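Local coordinates for viral macrophage inflammatory protein-II (PDB 2FHT) that binds a wide range of chemokine receptors, human CXCR4 among them, and blocks infection by several strains of HIV-1, at residues 19-30 with 58-69. Residues are numbered along the deposited sequence; the frame is centred on the assembly and turned at random.
Sequences PLPQVLLSSWYP and WVKKLMQQLPVT
Trp28 NE1 is shared by two backbone carbonyls, Met63 O in the last turn of the C-terminal helix at 3.2 Å and Leu66 O just past its end at 3.3 Å; both bonds are weak and bent. This is the chemokine fold, in which the helix lies across the three-stranded antiparallel sheet, here at 106° to the edge strand 25-30. An indole suits the place because its N-H answers carbonyls near the helix end while its flat carbon surface takes apolar neighbours. CG of Trp28 stands between its own N and C (chi1 66°), a torsion that swings the ring back to the helix although its CB bond points away. Met63 CG lies over the centre of the six-membered ring, 3.9 Å from the centroid, with SD farther out above the same face in a Met-aromatic contact; Val68 CG2 lies on the opposite face, its exact closeness being doubtful.

Past the helix, Pro67-Thr69 runs beside the strand in a single beta bridge: Trp28 N donates to Pro67 O, and Thr69 N to Trp28 O at 2.8 Å. Beta-branched Val68 and Thr69 fit this extended course, Thr69 CG2 resting 3.5 Å from Tyr29 CD1.

Inward, Leu66 and Leu62 fill the layer between helix and sheet, where leucine's flexible, forked apolar end can reach buried neighbours: Leu66 CD1 meets Leu25 CB, and Leu62 CD1 meets Leu25 CD2 at 3.9 Å. Leu62 also reaches Phe42 of the central strand. At the other end, Trp58 offers one indole face to Pro19, whose ring is a rigid apolar cover, while Val59 CG1 lies over the other. In the plane of that indole, at its edge, sit Leu20 CD1 and Leu62 CD1.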
loop_
_atom_site.group_PDB
_atom_site.type_symbol
_atom_site.label_atom_id
_atom_site.label_comp_id
_atom_site.label_asym_id
_atom_site.label_seq_id
_atom_site.Cartn_x
_atom_site.Cartn_y
_atom_site.Cartn_z
ATOM N N PRO A 19 2.286 -12.781 -1.567
ATOM C CA PRO A 19 0.916 -12.267 -1.543
ATOM C C PRO A 19 0.314 -12.203 -0.128
ATOM O O PRO A 19 0.568 -13.069 0.726
ATOM C CB PRO A 19 0.185 -13.266 -2.429
ATOM C CG PRO A 19 1.195 -13.553 -3.473
ATOM C CD PRO A 19 2.456 -13.743 -2.672
ATOM N N LEU A 20 -0.416 -11.128 0.146
ATOM C CA LEU A 20 -1.042 -10.937 1.449
ATOM C C LEU A 20 -2.461 -11.452 1.424
ATOM O O LEU A 20 -3.214 -11.210 0.492
ATOM C CB LEU A 20 -1.072 -9.459 1.826
ATOM C CG LEU A 20 0.237 -8.728 2.112
ATOM C CD1 LEU A 20 0.024 -7.224 1.904
ATOM C CD2 LEU A 20 0.725 -9.048 3.535
ATOM N N PRO A 21 -2.849 -12.170 2.471
ATOM C CA PRO A 21 -4.210 -12.691 2.515
ATOM C C PRO A 21 -5.172 -11.573 2.945
ATOM O O PRO A 21 -4.996 -10.942 3.991
ATOM C CB PRO A 21 -4.100 -13.818 3.541
ATOM C CG PRO A 21 -3.077 -13.276 4.520
ATOM C CD PRO A 21 -2.038 -12.656 3.604
ATOM N N GLN A 22 -6.182 -11.340 2.121
ATOM C CA GLN A 22 -7.160 -10.303 2.373
ATOM C C GLN A 22 -7.686 -10.216 3.779
ATOM O O GLN A 22 -7.883 -9.122 4.296
ATOM C CB GLN A 22 -8.351 -10.444 1.432
ATOM C CG GLN A 22 -9.443 -9.420 1.724
ATOM C CD GLN A 22 -10.550 -9.437 0.714
ATOM O OE1 GLN A 22 -11.014 -10.496 0.309
ATOM N NE2 GLN A 22 -10.989 -8.256 0.299
ATOM N N VAL A 23 -7.974 -11.372 4.370
ATOM C CA VAL A 23 -8.537 -11.451 5.724
ATOM C C VAL A 23 -7.643 -10.847 6.804
ATOM O O VAL A 23 -8.074 -10.663 7.938
ATOM C CB VAL A 23 -8.978 -12.925 6.060
ATOM C CG1 VAL A 23 -9.391 -13.074 7.525
ATOM C CG2 VAL A 23 -10.146 -13.333 5.156
ATOM N N LEU A 24 -6.402 -10.533 6.449
ATOM C CA LEU A 24 -5.473 -9.912 7.391
ATOM C C LEU A 24 -5.530 -8.371 7.263
ATOM O O LEU A 24 -5.216 -7.642 8.214
ATOM C CB LEU A 24 -4.050 -10.401 7.089
ATOM C CG LEU A 24 -2.881 -10.127 8.052
ATOM C CD1 LEU A 24 -3.120 -10.826 9.394
ATOM C CD2 LEU A 24 -1.560 -10.621 7.420
ATOM N N LEU A 25 -5.997 -7.907 6.095
ATOM C CA LEU A 25 -6.064 -6.490 5.711
ATOM C C LEU A 25 -7.371 -5.730 5.863
ATOM O O LEU A 25 -8.449 -6.250 5.581
ATOM C CB LEU A 25 -5.645 -6.356 4.256
ATOM C CG LEU A 25 -4.233 -6.683 3.759
ATOM C CD1 LEU A 25 -3.278 -7.018 4.874
ATOM C CD2 LEU A 25 -4.282 -7.774 2.726
ATOM N N SER A 26 -7.250 -4.445 6.168
ATOM C CA SER A 26 -8.416 -3.602 6.323
ATOM C C SER A 26 -8.655 -2.623 5.152
ATOM O O SER A 26 -9.782 -2.492 4.676
ATOM C CB SER A 26 -8.369 -2.868 7.668
ATOM O OG SER A 26 -7.590 -1.691 7.599
ATOM N N SER A 27 -7.597 -2.003 4.637
ATOM C CA SER A 27 -7.723 -1.047 3.537
ATOM C C SER A 27 -6.367 -0.771 2.927
ATOM O O SER A 27 -5.369 -1.403 3.280
ATOM C CB SER A 27 -8.292 0.280 4.055
ATOM O OG SER A 27 -7.448 0.838 5.058
ATOM N N TRP A 28 -6.313 0.184 2.010
ATOM C CA TRP A 28 -5.039 0.526 1.391
ATOM C C TRP A 28 -5.053 1.986 0.951
ATOM O O TRP A 28 -6.113 2.613 0.898
ATOM C CB TRP A 28 -4.771 -0.369 0.169
ATOM C CG TRP A 28 -5.739 -0.151 -0.988
ATOM C CD1 TRP A 28 -6.984 -0.699 -1.135
ATOM C CD2 TRP A 28 -5.528 0.663 -2.142
ATOM N NE1 TRP A 28 -7.553 -0.277 -2.305
ATOM C CE2 TRP A 28 -6.682 0.553 -2.947
ATOM C CE3 TRP A 28 -4.469 1.477 -2.576
ATOM C CZ2 TRP A 28 -6.811 1.232 -4.161
ATOM C CZ3 TRP A 28 -4.600 2.148 -3.775
ATOM C CH2 TRP A 28 -5.761 2.019 -4.559
ATOM N N TYR A 29 -3.873 2.531 0.659
ATOM C CA TYR A 29 -3.779 3.897 0.169
ATOM C C TYR A 29 -2.554 3.977 -0.716
ATOM O O TYR A 29 -1.587 3.233 -0.504
ATOM C CB TYR A 29 -3.740 4.911 1.312
ATOM C CG TYR A 29 -2.649 4.704 2.321
ATOM C CD1 TYR A 29 -2.861 3.919 3.454
ATOM C CD2 TYR A 29 -1.427 5.352 2.188
ATOM C CE1 TYR A 29 -1.880 3.792 4.442
ATOM C CE2 TYR A 29 -0.448 5.240 3.164
ATOM C CZ TYR A 29 -0.676 4.461 4.289
ATOM O OH TYR A 29 0.298 4.375 5.261
ATOM N N PRO A 30 -2.628 4.775 -1.800
ATOM C CA PRO A 30 -1.492 4.918 -2.719
ATOM C C PRO A 30 -0.449 5.835 -2.138
ATOM O O PRO A 30 -0.740 6.595 -1.224
ATOM C CB PRO A 30 -2.127 5.540 -3.966
ATOM C CG PRO A 30 -3.214 6.384 -3.410
ATOM C CD PRO A 30 -3.776 5.602 -2.231
ATOM N N TRP A 58 -1.800 -9.882 -7.819
ATOM C CA TRP A 58 -2.418 -10.075 -6.526
ATOM C C TRP A 58 -2.692 -8.741 -5.833
ATOM O O TRP A 58 -3.714 -8.589 -5.185
ATOM C CB TRP A 58 -1.618 -11.041 -5.622
ATOM C CG TRP A 58 -0.259 -10.576 -5.116
ATOM C CD1 TRP A 58 0.951 -10.841 -5.688
ATOM C CD2 TRP A 58 0.026 -9.898 -3.869
ATOM N NE1 TRP A 58 1.972 -10.396 -4.872
ATOM C CE2 TRP A 58 1.435 -9.812 -3.754
ATOM C CE3 TRP A 58 -0.765 -9.358 -2.842
ATOM C CZ2 TRP A 58 2.066 -9.218 -2.653
ATOM C CZ3 TRP A 58 -0.141 -8.765 -1.750
ATOM C CH2 TRP A 58 1.266 -8.701 -1.667
ATOM N N VAL A 59 -1.810 -7.756 -6.013
ATOM C CA VAL A 59 -2.033 -6.488 -5.333
ATOM C C VAL A 59 -3.163 -5.706 -5.967
ATOM O O VAL A 59 -3.918 -5.043 -5.263
ATOM C CB VAL A 59 -0.762 -5.600 -5.185
ATOM C CG1 VAL A 59 0.426 -6.422 -4.779
ATOM C CG2 VAL A 59 -0.506 -4.833 -6.407
ATOM N N LYS A 60 -3.273 -5.778 -7.287
ATOM C CA LYS A 60 -4.329 -5.074 -8.007
ATOM C C LYS A 60 -5.674 -5.681 -7.641
ATOM O O LYS A 60 -6.693 -5.001 -7.630
ATOM C CB LYS A 60 -4.062 -5.131 -9.511
ATOM C CG LYS A 60 -2.736 -4.477 -9.859
ATOM C CD LYS A 60 -2.637 -4.060 -11.305
ATOM C CE LYS A 60 -2.142 -5.181 -12.157
ATOM N NZ LYS A 60 -1.881 -4.671 -13.516
ATOM N N LYS A 61 -5.622 -6.950 -7.256
ATOM C CA LYS A 61 -6.772 -7.730 -6.822
ATOM C C LYS A 61 -7.181 -7.202 -5.457
ATOM O O LYS A 61 -8.357 -6.962 -5.184
ATOM C CB LYS A 61 -6.356 -9.200 -6.678
ATOM C CG LYS A 61 -7.261 -10.198 -7.360
ATOM C CD LYS A 61 -6.623 -11.572 -7.305
ATOM C CE LYS A 61 -5.258 -11.582 -7.989
ATOM N NZ LYS A 61 -4.540 -12.882 -7.831
ATOM N N LEU A 62 -6.208 -7.056 -4.572
ATOM C CA LEU A 62 -6.511 -6.532 -3.247
ATOM C C LEU A 62 -7.012 -5.093 -3.359
ATOM O O LEU A 62 -7.827 -4.655 -2.559
ATOM C CB LEU A 62 -5.268 -6.584 -2.349
ATOM C CG LEU A 62 -4.891 -7.964 -1.781
ATOM C CD1 LEU A 62 -3.533 -7.911 -1.106
ATOM C CD2 LEU A 62 -5.983 -8.421 -0.809
ATOM N N MET A 63 -6.466 -4.346 -4.313
ATOM C CA MET A 63 -6.866 -2.970 -4.520
ATOM C C MET A 63 -8.338 -2.924 -4.921
ATOM O O MET A 63 -9.060 -2.002 -4.535
ATOM C CB MET A 63 -5.981 -2.315 -5.578
ATOM C CG MET A 63 -4.577 -2.025 -5.089
ATOM S SD MET A 63 -3.417 -1.666 -6.435
ATOM C CE MET A 63 -3.939 -0.077 -6.984
ATOM N N GLN A 64 -8.774 -3.938 -5.670
ATOM C CA GLN A 64 -10.164 -4.052 -6.106
ATOM C C GLN A 64 -11.034 -4.370 -4.907
ATOM O O GLN A 64 -12.004 -3.674 -4.632
ATOM C CB GLN A 64 -10.352 -5.215 -7.072
ATOM C CG GLN A 64 -9.918 -5.021 -8.496
ATOM C CD GLN A 64 -10.412 -6.164 -9.387
ATOM O OE1 GLN A 64 -10.522 -6.010 -10.594
ATOM N NE2 GLN A 64 -10.773 -7.291 -8.780
ATOM N N GLN A 65 -10.723 -5.466 -4.221
ATOM C CA GLN A 65 -11.535 -5.875 -3.078
ATOM C C GLN A 65 -11.515 -5.054 -1.805
ATOM O O GLN A 65 -12.477 -5.089 -1.040
ATOM C CB GLN A 65 -11.315 -7.348 -2.755
ATOM C CG GLN A 65 -9.901 -7.812 -2.835
ATOM C CD GLN A 65 -9.809 -9.329 -2.790
ATOM O OE1 GLN A 65 -9.348 -9.903 -1.804
ATOM N NE2 GLN A 65 -10.266 -9.983 -3.862
ATOM N N LEU A 66 -10.421 -4.334 -1.551
ATOM C CA LEU A 66 -10.332 -3.532 -0.343
ATOM C C LEU A 66 -10.684 -2.079 -0.618
ATOM O O LEU A 66 -10.548 -1.612 -1.749
ATOM C CB LEU A 66 -8.908 -3.586 0.225
ATOM C CG LEU A 66 -8.366 -4.894 0.810
ATOM C CD1 LEU A 66 -6.900 -4.697 1.120
ATOM C CD2 LEU A 66 -9.121 -5.302 2.065
ATOM N N PRO A 67 -11.171 -1.350 0.410
ATOM C CA PRO A 67 -11.512 0.069 0.220
ATOM C C PRO A 67 -10.247 0.928 0.429
ATOM O O PRO A 67 -9.315 0.509 1.128
ATOM C CB PRO A 67 -12.519 0.323 1.338
ATOM C CG PRO A 67 -11.973 -0.515 2.431
ATOM C CD PRO A 67 -11.620 -1.813 1.735
ATOM N N VAL A 68 -10.182 2.073 -0.245
ATOM C CA VAL A 68 -9.054 2.984 -0.073
ATOM C C VAL A 68 -9.343 3.761 1.207
ATOM O O VAL A 68 -10.484 4.142 1.470
ATOM C CB VAL A 68 -8.901 3.992 -1.241
ATOM C CG1 VAL A 68 -8.004 5.141 -0.825
ATOM C CG2 VAL A 68 -8.281 3.318 -2.422
ATOM N N THR A 69 -8.296 4.029 1.970
ATOM C CA THR A 69 -8.434 4.734 3.222
ATOM C C THR A 69 -7.765 6.115 3.141
ATOM O O THR A 69 -6.843 6.305 2.359
ATOM C CB THR A 69 -7.797 3.877 4.342
ATOM O OG1 THR A 69 -8.189 4.379 5.623
ATOM C CG2 THR A 69 -6.280 3.905 4.246
#